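Local coordinates for protein UDP-glucose 6-dehydrogenase (PDB 3VTF) that probably catalyses the NAD-dependent two-step oxidation of UDP-glucose to UDP-glucuronate, a route into nucleotide-sugar biosynthesis, at residues V401-A407 against K421-R427; G337-L341 against S353-A359; M316-A320 against G440-A444; V321-E325 against L361-R365. All blocks are in the same frame, centred on the assembly; numbering follows the deposited sequence.

All four contacts lie in the C-terminal half of the chain and illustrate how one parallel sheet gathers its helices and tail. Contact 1 pairs strands 403-406 and 422-425; contact 2 sets helix 354-364 against strand 335-339. The centres of contacts 1 and 2 are about 10 Å apart, and a backbone bond of 2.9 Å from Gly337 N to Gly403 O joins them in the sheet. Contacts 3 and 4 (centres about 12 Å apart) both use helix 304-328, first against the C-terminal tail, then against helix 354-364. The Arg427 side chain of contact 1 lies about 3 Å from bound UDP-glucose. The Ser353 side chain of contact 2 is about 8 Å from bound UDP-glucose.

Contact 1: V401-A407 against K421-R427; sequences VEGVIIA and KVVVDGR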
loop_
_atom_site.group_PDB
_atom_site.type_symbol
_atom_site.label_atom_id
_atom_site.label_comp_id
_atom_site.label_asym_id
_atom_site.label_seq_id
_atom_site.Cartn_x
_atom_site.Cartn_y
_atom_site.Cartn_z
ATOM N N VAL A 401 9.530 -37.811 0.083
ATOM C CA VAL A 401 9.503 -37.136 -1.235
ATOM C C VAL A 401 10.898 -36.695 -1.668
ATOM O O VAL A 401 11.770 -36.475 -0.834
ATOM C CB VAL A 401 8.524 -35.905 -1.237
ATOM C CG1 VAL A 401 7.107 -36.350 -0.950
ATOM C CG2 VAL A 401 8.926 -34.879 -0.195
ATOM N N GLU A 402 11.103 -36.503 -2.955
ATOM C CA GLU A 402 12.360 -35.894 -3.442
ATOM C C GLU A 402 12.353 -34.349 -3.297
ATOM O O GLU A 402 13.348 -33.728 -2.854
ATOM C CB GLU A 402 12.558 -36.271 -4.901
ATOM C CG GLU A 402 12.143 -37.727 -5.152
ATOM C CD GLU A 402 12.215 -38.103 -6.611
ATOM O OE1 GLU A 402 13.146 -37.598 -7.300
ATOM O OE2 GLU A 402 11.330 -38.858 -7.072
ATOM N N GLY A 403 11.200 -33.757 -3.610
ATOM C CA GLY A 403 11.035 -32.284 -3.596
ATOM C C GLY A 403 9.777 -31.883 -2.836
ATOM O O GLY A 403 8.833 -32.658 -2.656
ATOM N N VAL A 404 9.773 -30.699 -2.288
ATOM C CA VAL A 404 8.629 -30.283 -1.502
ATOM C C VAL A 404 8.351 -28.756 -1.747
ATOM O O VAL A 404 9.247 -27.946 -1.989
ATOM C CB VAL A 404 8.806 -30.640 0.007
ATOM C CG1 VAL A 404 9.831 -29.727 0.644
ATOM C CG2 VAL A 404 7.530 -30.412 0.790
ATOM N N ILE A 405 7.084 -28.389 -1.671
ATOM C CA ILE A 405 6.712 -26.972 -1.740
ATOM C C ILE A 405 5.981 -26.700 -0.471
ATOM O O ILE A 405 5.007 -27.435 -0.147
ATOM C CB ILE A 405 5.762 -26.694 -2.962
ATOM C CG1 ILE A 405 6.532 -26.833 -4.274
ATOM C CG2 ILE A 405 5.175 -25.286 -2.844
ATOM C CD1 ILE A 405 5.708 -26.861 -5.598
ATOM N N ILE A 406 6.450 -25.691 0.243
ATOM C CA ILE A 406 5.868 -25.247 1.490
ATOM C C ILE A 406 4.801 -24.205 1.129
ATOM O O ILE A 406 5.157 -23.157 0.613
ATOM C CB ILE A 406 6.918 -24.600 2.399
ATOM C CG1 ILE A 406 8.120 -25.596 2.693
ATOM C CG2 ILE A 406 6.257 -24.104 3.716
ATOM C CD1 ILE A 406 9.177 -24.931 3.629
ATOM N N ALA A 407 3.525 -24.491 1.421
ATOM C CA ALA A 407 2.425 -23.635 0.963
ATOM C C ALA A 407 1.648 -22.956 2.085
ATOM O O ALA A 407 0.945 -21.979 1.839
ATOM C CB ALA A 407 1.467 -24.466 0.027
ATOM N N LYS A 421 16.930 -32.204 1.220
ATOM C CA LYS A 421 15.723 -32.153 0.379
ATOM C C LYS A 421 15.817 -30.974 -0.599
ATOM O O LYS A 421 16.617 -30.060 -0.415
ATOM C CB LYS A 421 14.477 -32.036 1.248
ATOM C CG LYS A 421 14.213 -33.271 2.151
ATOM C CD LYS A 421 13.950 -34.552 1.385
ATOM C CE LYS A 421 14.018 -35.711 2.341
ATOM N NZ LYS A 421 13.721 -36.915 1.530
ATOM N N VAL A 422 14.997 -31.019 -1.639
ATOM C CA VAL A 422 14.829 -29.906 -2.576
ATOM C C VAL A 422 13.537 -29.190 -2.139
ATOM O O VAL A 422 12.491 -29.813 -2.109
ATOM C CB VAL A 422 14.670 -30.419 -4.011
ATOM C CG1 VAL A 422 14.419 -29.202 -4.942
ATOM C CG2 VAL A 422 15.961 -31.206 -4.389
ATOM N N VAL A 423 13.641 -27.919 -1.723
ATOM C CA VAL A 423 12.522 -27.250 -1.134
ATOM C C VAL A 423 12.306 -25.984 -1.958
ATOM O O VAL A 423 13.239 -25.171 -2.137
ATOM C CB VAL A 423 12.824 -26.829 0.303
ATOM C CG1 VAL A 423 11.708 -25.978 0.929
ATOM C CG2 VAL A 423 13.120 -28.049 1.168
ATOM N N VAL A 424 11.051 -25.788 -2.357
ATOM C CA VAL A 424 10.588 -24.495 -2.947
ATOM C C VAL A 424 9.728 -23.924 -1.824
ATOM O O VAL A 424 8.683 -24.513 -1.470
ATOM C CB VAL A 424 9.792 -24.743 -4.238
ATOM C CG1 VAL A 424 9.069 -23.480 -4.673
ATOM C CG2 VAL A 424 10.737 -25.229 -5.375
ATOM N N ASP A 425 10.210 -22.855 -1.213
ATOM C CA ASP A 425 9.560 -22.292 -0.034
ATOM C C ASP A 425 8.566 -21.200 -0.449
ATOM O O ASP A 425 8.964 -20.098 -0.993
ATOM C CB ASP A 425 10.633 -21.648 0.837
ATOM C CG ASP A 425 10.104 -21.132 2.139
ATOM O OD1 ASP A 425 8.881 -21.204 2.374
ATOM O OD2 ASP A 425 10.909 -20.627 2.956
ATOM N N GLY A 426 7.280 -21.464 -0.216
ATOM C CA GLY A 426 6.275 -20.457 -0.669
ATOM C C GLY A 426 5.838 -19.516 0.364
ATOM O O GLY A 426 4.984 -18.672 0.075
ATOM N N ARG A 427 6.303 -19.725 1.596
ATOM C CA ARG A 427 5.882 -18.946 2.758
ATOM C C ARG A 427 6.959 -18.385 3.711
ATOM O O ARG A 427 6.599 -17.844 4.731
ATOM C CB ARG A 427 4.847 -19.719 3.574
ATOM C CG ARG A 427 3.608 -20.080 2.799
ATOM C CD ARG A 427 2.763 -18.858 2.492
ATOM N NE ARG A 427 1.559 -19.224 1.768
ATOM C CZ ARG A 427 0.828 -18.384 1.055
ATOM N NH1 ARG A 427 1.170 -17.126 0.948
ATOM N NH2 ARG A 427 -0.246 -18.818 0.436
#
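A bend at chi2 (-70°) folds the Arg427 side chain back alongside Ala407, and NE gives Ala407 O a nearly straight hydrogen bond of 2.8 Å. The oxygen lies in the guanidinium plane, whereas the donor stands 49° out of the carbonyl plane, not on a lone pair. At the far end of the pair a similar bend in Lys421 (chi2 -63°) carries NZ to within 3.1 Å of Val401 O, nearly along the C=O axis. Between these two side-chain bonds the backbones run parallel: Val404 N donates to Val422 O at 2.9 Å, Val424 N to Val404 O at 2.8 Å, and Ile406 N and Gly426 N continue the series to Val424 O and Ile406 O. The two strands are the fourth and fifth across the six-stranded parallel sheet of the UDP-binding domain, whose strand order 3-2-1-4-5-6 is that of a Rossmann-type fold. On one face Val404 and Val423 lie side by side, CG1 of the former 3.7 Å from CG2 of the latter, while Ile406 CD1 rests 3.8 Å from Val423 CG1. The opposite face carries Ile405 CG1 against Val424 CB, beneath helices 304-328 and 354-364. At the strand's end, Asp425 OD1 accepts from Arg427 N in an Asx turn, and its OD2 is bonded to Tyr438 OH. Arg427 NH2 reaches Gly279 O, and the same side chain touches the bound UDP-glucose.

Contact 2: G337-L341 against S353-A359; sequences GVLGL and SRGVEVA
This is a strand-to-helix contact inside the beta-alpha-beta unit of strand 335-339, helix 354-364 and strand 368-372; the segments 337-339 and 354-359 run antiparallel, their axes 8.9 Å apart at closest approach. The helix returns the chain to strand 368-372, the neighbour of 335-339 in the sheet. Val338 reaches over with both branches, CG1 lying 3.9 Å from Gly355 O and CG2 4.2 Å from Val358 CG1. Without a side chain, Gly355 lets its CA come to 3.5 Å from Gly340 O as a CA-H...O contact; a CB there would collide with that oxygen. Leu341 CD2 fills in beside the first turn, 4.1 Å from Gly355 C. Ser353 is the N-cap: with OG turned opposite its own backbone N (chi1 163°), it accepts a nearly straight bond from Val356 N at 3.1 Å. The modelled 2.4 Å between Ser353 OG and Leu341 O is doubtfully short. With an alanine here, Val356 N would probably lose its capping partner. One hydroxyl thus caps the helix and, if the short distance is trusted, also ties it to Leu341, whereas buried Gly340 O has the C-H contact but no conventional bond.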
loop_
_atom_site.group_PDB
_atom_site.type_symbol
_atom_site.label_atom_id
_atom_site.label_comp_id
_atom_site.label_asym_id
_atom_site.label_seq_id
_atom_site.Cartn_x
_atom_site.Cartn_y
_atom_site.Cartn_z
ATOM N N GLY A 337 6.042 -33.448 -2.339
ATOM C CA GLY A 337 5.113 -33.132 -1.275
ATOM C C GLY A 337 4.633 -31.682 -1.277
ATOM O O GLY A 337 5.345 -30.746 -1.724
ATOM N N VAL A 338 3.466 -31.465 -0.678
ATOM C CA VAL A 338 3.039 -30.130 -0.401
ATOM C C VAL A 338 2.804 -30.086 1.069
ATOM O O VAL A 338 1.918 -30.787 1.561
ATOM C CB VAL A 338 1.726 -29.773 -1.156
ATOM C CG1 VAL A 338 1.211 -28.392 -0.746
ATOM C CG2 VAL A 338 1.903 -29.978 -2.640
ATOM N N LEU A 339 3.520 -29.187 1.754
ATOM C CA LEU A 339 3.334 -28.879 3.152
ATOM C C LEU A 339 2.381 -27.717 3.314
ATOM O O LEU A 339 2.788 -26.564 3.096
ATOM C CB LEU A 339 4.658 -28.563 3.887
ATOM C CG LEU A 339 5.561 -29.799 4.114
ATOM C CD1 LEU A 339 6.953 -29.410 4.671
ATOM C CD2 LEU A 339 4.827 -30.803 5.015
ATOM N N GLY A 340 1.121 -27.996 3.703
ATOM C CA GLY A 340 0.183 -26.899 3.985
ATOM C C GLY A 340 -0.933 -26.892 2.912
ATOM O O GLY A 340 -0.641 -26.810 1.730
ATOM N N LEU A 341 -2.197 -27.045 3.341
ATOM C CA LEU A 341 -3.303 -27.044 2.441
ATOM C C LEU A 341 -4.310 -25.983 2.894
ATOM O O LEU A 341 -5.076 -25.506 2.074
ATOM C CB LEU A 341 -3.987 -28.412 2.464
ATOM C CG LEU A 341 -3.128 -29.548 1.931
ATOM C CD1 LEU A 341 -3.762 -30.910 2.197
ATOM C CD2 LEU A 341 -2.809 -29.397 0.440
ATOM N N SER A 353 -7.289 -22.328 -1.737
ATOM C CA SER A 353 -5.988 -22.558 -1.033
ATOM C C SER A 353 -4.889 -22.610 -2.106
ATOM O O SER A 353 -5.053 -23.301 -3.137
ATOM C CB SER A 353 -6.023 -23.955 -0.404
ATOM O OG SER A 353 -4.718 -24.421 -0.054
ATOM N N ARG A 354 -3.788 -21.900 -1.901
ATOM C CA ARG A 354 -2.628 -22.032 -2.840
ATOM C C ARG A 354 -1.966 -23.447 -2.787
ATOM O O ARG A 354 -1.409 -23.936 -3.791
ATOM C CB ARG A 354 -1.523 -21.008 -2.533
ATOM C CG ARG A 354 -1.983 -19.618 -2.294
ATOM C CD ARG A 354 -2.688 -18.921 -3.395
ATOM N NE ARG A 354 -4.066 -19.378 -3.673
ATOM C CZ ARG A 354 -4.558 -19.303 -4.919
ATOM N NH1 ARG A 354 -5.749 -19.777 -5.239
ATOM N NH2 ARG A 354 -3.813 -18.755 -5.871
ATOM N N GLY A 355 -1.996 -24.061 -1.611
ATOM C CA GLY A 355 -1.507 -25.459 -1.428
ATOM C C GLY A 355 -2.283 -26.403 -2.316
ATOM O O GLY A 355 -1.700 -27.204 -2.972
ATOM N N VAL A 356 -3.610 -26.309 -2.313
ATOM C CA VAL A 356 -4.498 -27.157 -3.218
ATOM C C VAL A 356 -4.156 -26.870 -4.667
ATOM O O VAL A 356 -3.997 -27.821 -5.488
ATOM C CB VAL A 356 -6.022 -26.940 -2.891
ATOM C CG1 VAL A 356 -6.923 -27.646 -3.886
ATOM C CG2 VAL A 356 -6.322 -27.415 -1.452
ATOM N N GLU A 357 -4.020 -25.592 -5.001
ATOM C CA GLU A 357 -3.695 -25.169 -6.385
ATOM C C GLU A 357 -2.358 -25.752 -6.803
ATOM O O GLU A 357 -2.221 -26.223 -7.951
ATOM C CB GLU A 357 -3.507 -23.640 -6.561
ATOM C CG GLU A 357 -4.713 -22.891 -7.067
ATOM C CD GLU A 357 -5.449 -23.603 -8.164
ATOM O OE1 GLU A 357 -4.943 -23.603 -9.317
ATOM O OE2 GLU A 357 -6.528 -24.167 -7.851
ATOM N N VAL A 358 -1.355 -25.633 -5.910
ATOM C CA VAL A 358 -0.029 -26.243 -6.198
ATOM C C VAL A 358 -0.153 -27.791 -6.376
ATOM O O VAL A 358 0.430 -28.323 -7.310
ATOM C CB VAL A 358 1.030 -25.839 -5.149
ATOM C CG1 VAL A 358 2.262 -26.727 -5.281
ATOM C CG2 VAL A 358 1.406 -24.356 -5.399
ATOM N N ALA A 359 -0.910 -28.474 -5.519
ATOM C CA ALA A 359 -1.124 -29.947 -5.659
ATOM C C ALA A 359 -1.691 -30.237 -7.061
ATOM O O ALA A 359 -1.153 -31.082 -7.800
ATOM C CB ALA A 359 -2.046 -30.498 -4.551
#

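Contact 3: M316-A320 against G440-A444; sequences MPRYA and GVAWA
Val441 O is approached by two side chains of helix 304-328, neither of which offers it an N-H or O-H. The Tyr319 ring presents its edge, with the oxygen in the ring plane, 3.2 Å from CE2 and 3.3 Å from CD2, while the Met316 methyl CE stands at 3.9 Å. The carbonyl is buried without a conventional hydrogen-bond partner, and the slightly positive ring-edge hydrogens probably offset this in part. The Tyr319 ring gets there because CG is anti to the backbone N (chi1 -177°), which sends the side chain out toward the tail, where it and Val441 run by one another. Met316 instead bends at chi2 and chi3 (-77°), so that CE curls under the segment 440-444, meeting Ala442 CB at 3.7 Å and Val441 CG1 at 4.0 Å. The second branch of Val441, CG2, packs 3.8 Å from Ala320 CB, one turn along the helix from Met316. No hydrogen bond crosses between the two segments; the tail is held by bonds to other parts, Val441 N giving to Asp425 O and Ala442 O accepting from Thr256. Beyond Tyr319 and Met316 lies the long helix 221-251, which both side chains also touch. The arrangement is that of a C-terminal tail leaving the edge strand 437-440 of a Rossmann-type sheet and folding against a helix laid over that sheet.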
loop_
_atom_site.group_PDB
_atom_site.type_symbol
_atom_site.label_atom_id
_atom_site.label_comp_id
_atom_site.label_asym_id
_atom_site.label_seq_id
_atom_site.Cartn_x
_atom_site.Cartn_y
_atom_site.Cartn_z
ATOM N N MET A 316 2.081 -16.662 -9.118
ATOM C CA MET A 316 2.973 -17.193 -8.100
ATOM C C MET A 316 2.948 -18.739 -7.959
ATOM O O MET A 316 4.045 -19.351 -7.862
ATOM C CB MET A 316 2.745 -16.510 -6.706
ATOM C CG MET A 316 3.057 -14.997 -6.761
ATOM S SD MET A 316 4.517 -14.414 -7.585
ATOM C CE MET A 316 5.856 -14.773 -6.441
ATOM N N PRO A 317 1.754 -19.372 -7.852
ATOM C CA PRO A 317 1.767 -20.841 -7.697
ATOM C C PRO A 317 2.343 -21.591 -8.938
ATOM O O PRO A 317 3.012 -22.626 -8.789
ATOM C CB PRO A 317 0.280 -21.213 -7.562
ATOM C CG PRO A 317 -0.379 -19.926 -7.130
ATOM C CD PRO A 317 0.379 -18.821 -7.750
ATOM N N ARG A 318 2.094 -21.064 -10.134
ATOM C CA ARG A 318 2.699 -21.616 -11.358
ATOM C C ARG A 318 4.211 -21.451 -11.254
ATOM O O ARG A 318 4.978 -22.361 -11.622
ATOM C CB ARG A 318 2.182 -20.875 -12.625
ATOM C CG ARG A 318 0.746 -21.244 -13.033
ATOM C CD ARG A 318 0.046 -20.320 -14.064
ATOM N NE ARG A 318 0.953 -19.596 -14.974
ATOM C CZ ARG A 318 0.931 -18.257 -15.226
ATOM N NH1 ARG A 318 0.037 -17.441 -14.648
ATOM N NH2 ARG A 318 1.804 -17.703 -16.088
ATOM N N TYR A 319 4.682 -20.292 -10.784
ATOM C CA TYR A 319 6.115 -20.109 -10.699
ATOM C C TYR A 319 6.784 -21.088 -9.727
ATOM O O TYR A 319 7.928 -21.539 -9.979
ATOM C CB TYR A 319 6.437 -18.643 -10.340
ATOM C CG TYR A 319 7.867 -18.251 -10.284
ATOM C CD1 TYR A 319 8.685 -18.344 -11.451
ATOM C CD2 TYR A 319 8.460 -17.729 -9.071
ATOM C CE1 TYR A 319 10.015 -17.946 -11.414
ATOM C CE2 TYR A 319 9.784 -17.306 -9.068
ATOM C CZ TYR A 319 10.560 -17.449 -10.212
ATOM O OH TYR A 319 11.879 -17.057 -10.139
ATOM N N ALA A 320 6.100 -21.364 -8.605
ATOM C CA ALA A 320 6.649 -22.233 -7.553
ATOM C C ALA A 320 6.836 -23.653 -8.175
ATOM O O ALA A 320 7.851 -24.301 -7.943
ATOM C CB ALA A 320 5.662 -22.314 -6.324
ATOM N N GLY A 440 13.435 -19.860 -2.690
ATOM C CA GLY A 440 12.319 -18.995 -2.243
ATOM C C GLY A 440 11.437 -18.671 -3.448
ATOM O O GLY A 440 11.926 -18.449 -4.574
ATOM N N VAL A 441 10.134 -18.656 -3.242
ATOM C CA VAL A 441 9.233 -18.420 -4.375
ATOM C C VAL A 441 9.383 -16.955 -4.826
ATOM O O VAL A 441 9.197 -16.679 -6.008
ATOM C CB VAL A 441 7.736 -18.712 -4.042
ATOM C CG1 VAL A 441 6.881 -18.464 -5.262
ATOM C CG2 VAL A 441 7.597 -20.213 -3.778
ATOM N N ALA A 442 9.725 -16.047 -3.891
ATOM C CA ALA A 442 9.799 -14.620 -4.202
ATOM C C ALA A 442 10.889 -13.969 -3.406
ATOM O O ALA A 442 10.812 -12.787 -2.924
ATOM C CB ALA A 442 8.410 -14.020 -3.864
ATOM N N TRP A 443 11.979 -14.713 -3.196
ATOM C CA TRP A 443 13.156 -14.111 -2.577
ATOM C C TRP A 443 14.288 -15.094 -2.892
ATOM O O TRP A 443 14.049 -16.255 -3.293
ATOM C CB TRP A 443 13.032 -13.977 -1.032
ATOM C CG TRP A 443 12.539 -15.257 -0.364
ATOM C CD1 TRP A 443 13.299 -16.291 0.183
ATOM C CD2 TRP A 443 11.152 -15.715 -0.228
ATOM N NE1 TRP A 443 12.482 -17.296 0.684
ATOM C CE2 TRP A 443 11.202 -17.025 0.434
ATOM C CE3 TRP A 443 9.912 -15.140 -0.514
ATOM C CZ2 TRP A 443 10.059 -17.741 0.752
ATOM C CZ3 TRP A 443 8.756 -15.888 -0.254
ATOM C CH2 TRP A 443 8.819 -17.147 0.414
ATOM N N ALA A 444 15.505 -14.639 -2.664
ATOM C CA ALA A 444 16.667 -15.574 -2.675
ATOM C C ALA A 444 16.887 -16.061 -1.264
ATOM O O ALA A 444 16.556 -15.359 -0.268
ATOM C CB ALA A 444 17.877 -14.827 -3.173
ATOM O OXT ALA A 444 17.389 -17.186 -1.062
#

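Contact 4: V321-E325 against L361-R365; sequences VQLLE and LLLER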
loop_
_atom_site.group_PDB
_atom_site.type_symbol
_atom_site.label_atom_id
_atom_site.label_comp_id
_atom_site.label_asym_id
_atom_site.label_seq_id
_atom_site.Cartn_x
_atom_site.Cartn_y
_atom_site.Cartn_z
ATOM N N VAL A 321 5.829 -24.113 -8.924
ATOM C CA VAL A 321 5.885 -25.411 -9.561
ATOM C C VAL A 321 6.995 -25.404 -10.671
ATOM O O VAL A 321 7.770 -26.348 -10.768
ATOM C CB VAL A 321 4.480 -25.779 -10.124
ATOM C CG1 VAL A 321 4.510 -27.020 -11.140
ATOM C CG2 VAL A 321 3.525 -25.977 -8.950
ATOM N N GLN A 322 7.140 -24.299 -11.422
ATOM C CA GLN A 322 8.207 -24.198 -12.390
ATOM C C GLN A 322 9.606 -24.302 -11.755
ATOM O O GLN A 322 10.532 -24.975 -12.329
ATOM C CB GLN A 322 8.121 -22.903 -13.203
ATOM C CG GLN A 322 6.883 -22.804 -14.098
ATOM C CD GLN A 322 6.752 -21.419 -14.730
ATOM O OE1 GLN A 322 7.714 -20.627 -14.729
ATOM N NE2 GLN A 322 5.560 -21.119 -15.273
ATOM N N LEU A 323 9.783 -23.673 -10.587
ATOM C CA LEU A 323 11.064 -23.790 -9.878
ATOM C C LEU A 323 11.333 -25.247 -9.498
ATOM O O LEU A 323 12.471 -25.722 -9.666
ATOM C CB LEU A 323 11.061 -22.934 -8.586
ATOM C CG LEU A 323 11.026 -21.414 -8.785
ATOM C CD1 LEU A 323 10.746 -20.702 -7.485
ATOM C CD2 LEU A 323 12.364 -20.962 -9.443
ATOM N N LEU A 324 10.317 -25.941 -8.954
ATOM C CA LEU A 324 10.538 -27.317 -8.497
ATOM C C LEU A 324 10.953 -28.208 -9.732
ATOM O O LEU A 324 11.914 -29.022 -9.683
ATOM C CB LEU A 324 9.269 -27.877 -7.794
ATOM C CG LEU A 324 9.622 -29.262 -7.159
ATOM C CD1 LEU A 324 10.765 -29.194 -6.125
ATOM C CD2 LEU A 324 8.379 -29.901 -6.614
ATOM N N GLU A 325 10.179 -28.064 -10.802
ATOM C CA GLU A 325 10.368 -28.749 -12.071
ATOM C C GLU A 325 11.768 -28.524 -12.677
ATOM O O GLU A 325 12.451 -29.473 -13.057
ATOM C CB GLU A 325 9.309 -28.264 -13.048
ATOM C CG GLU A 325 9.357 -28.886 -14.434
ATOM C CD GLU A 325 8.200 -28.356 -15.259
ATOM O OE1 GLU A 325 7.167 -29.037 -15.424
ATOM O OE2 GLU A 325 8.284 -27.182 -15.651
ATOM N N LEU A 361 -1.559 -28.342 -9.823
ATOM C CA LEU A 361 -0.519 -28.150 -10.848
ATOM C C LEU A 361 0.488 -29.306 -10.884
ATOM O O LEU A 361 1.008 -29.682 -11.944
ATOM C CB LEU A 361 0.267 -26.798 -10.681
ATOM C CG LEU A 361 -0.650 -25.543 -10.837
ATOM C CD1 LEU A 361 -0.018 -24.255 -10.211
ATOM C CD2 LEU A 361 -0.970 -25.325 -12.296
ATOM N N LEU A 362 0.879 -29.780 -9.713
ATOM C CA LEU A 362 1.828 -30.895 -9.680
ATOM C C LEU A 362 1.192 -32.133 -10.369
ATOM O O LEU A 362 1.865 -32.833 -11.133
ATOM C CB LEU A 362 2.214 -31.190 -8.234
ATOM C CG LEU A 362 3.119 -30.087 -7.559
ATOM C CD1 LEU A 362 3.263 -30.565 -6.138
ATOM C CD2 LEU A 362 4.476 -29.946 -8.266
ATOM N N LEU A 363 -0.059 -32.424 -10.025
ATOM C CA LEU A 363 -0.808 -33.555 -10.600
ATOM C C LEU A 363 -0.882 -33.485 -12.088
ATOM O O LEU A 363 -0.491 -34.425 -12.752
ATOM C CB LEU A 363 -2.197 -33.661 -10.032
ATOM C CG LEU A 363 -2.285 -34.164 -8.611
ATOM C CD1 LEU A 363 -3.719 -33.988 -8.117
ATOM C CD2 LEU A 363 -1.762 -35.593 -8.434
ATOM N N GLU A 364 -1.313 -32.360 -12.604
ATOM C CA GLU A 364 -1.328 -32.075 -14.025
ATOM C C GLU A 364 0.060 -32.251 -14.686
ATOM O O GLU A 364 0.184 -32.439 -15.896
ATOM C CB GLU A 364 -1.930 -30.666 -14.142
ATOM C CG GLU A 364 -2.101 -30.029 -15.505
ATOM C CD GLU A 364 -2.757 -28.636 -15.391
ATOM O OE1 GLU A 364 -2.091 -27.679 -14.929
ATOM O OE2 GLU A 364 -3.948 -28.476 -15.766
ATOM N N ARG A 365 1.136 -32.228 -13.912
ATOM C CA ARG A 365 2.442 -32.520 -14.508
ATOM C C ARG A 365 2.953 -33.956 -14.259
ATOM O O ARG A 365 4.145 -34.230 -14.432
ATOM C CB ARG A 365 3.505 -31.452 -14.150
ATOM C CG ARG A 365 3.379 -30.170 -14.979
ATOM C CD ARG A 365 3.880 -28.986 -14.168
ATOM N NE ARG A 365 3.081 -27.772 -14.399
ATOM C CZ ARG A 365 3.566 -26.592 -14.800
ATOM N NH1 ARG A 365 4.897 -26.392 -15.022
ATOM N NH2 ARG A 365 2.704 -25.589 -14.964
HETATM O O HOH W 1 2.993 -23.151 -15.560
#
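Two helices covering one face of the parallel sheet, 304-328 and 354-364, meet here through Val321 and the end of the second helix with the residue that follows it. Val321 points into the gap and divides its branches: CG2 lies 3.8 Å from Leu361 CB, and CG1 4.1 Å from Leu362 CD2. Deeper toward the sheet, Leu324 CD2 approaches Leu362 CD2 at 4.2 Å. Both leucines also press on the strands, Leu324 on Val422 and Val424, Leu362 on Val336 and Val338; the two helices belong to one helical layer of the alpha/beta/alpha sandwich of a Rossmann-type fold, with their side chains meeting each other above the strands they cover. Further out the chemistry changes. Arg365 follows the helix and, bent at chi3 (-143°), comes back over Val321, whose CG1 lies over one face of the guanidinium, 3.6 Å from NE and offset toward its rim. Glu325 meets the edge of the same group: OE1 forms a salt bridge with Arg365 NH1 at 3.5 Å, OE2 stands equally far from that nitrogen, and the carboxylate and guanidinium planes are 32° apart. This is a loose ion pair without a hydrogen bond, the two side chains crossing at about a right angle. Were Arg365 a leucine, Glu325 would probably be left without this opposite charge and the Val321 methyl without the flat group it packs against. At the group's other end, a water accepts from Gln322 NE2 at 3.3 Å and lies by Arg365 NH2, too close as modelled for that second bond to be sure.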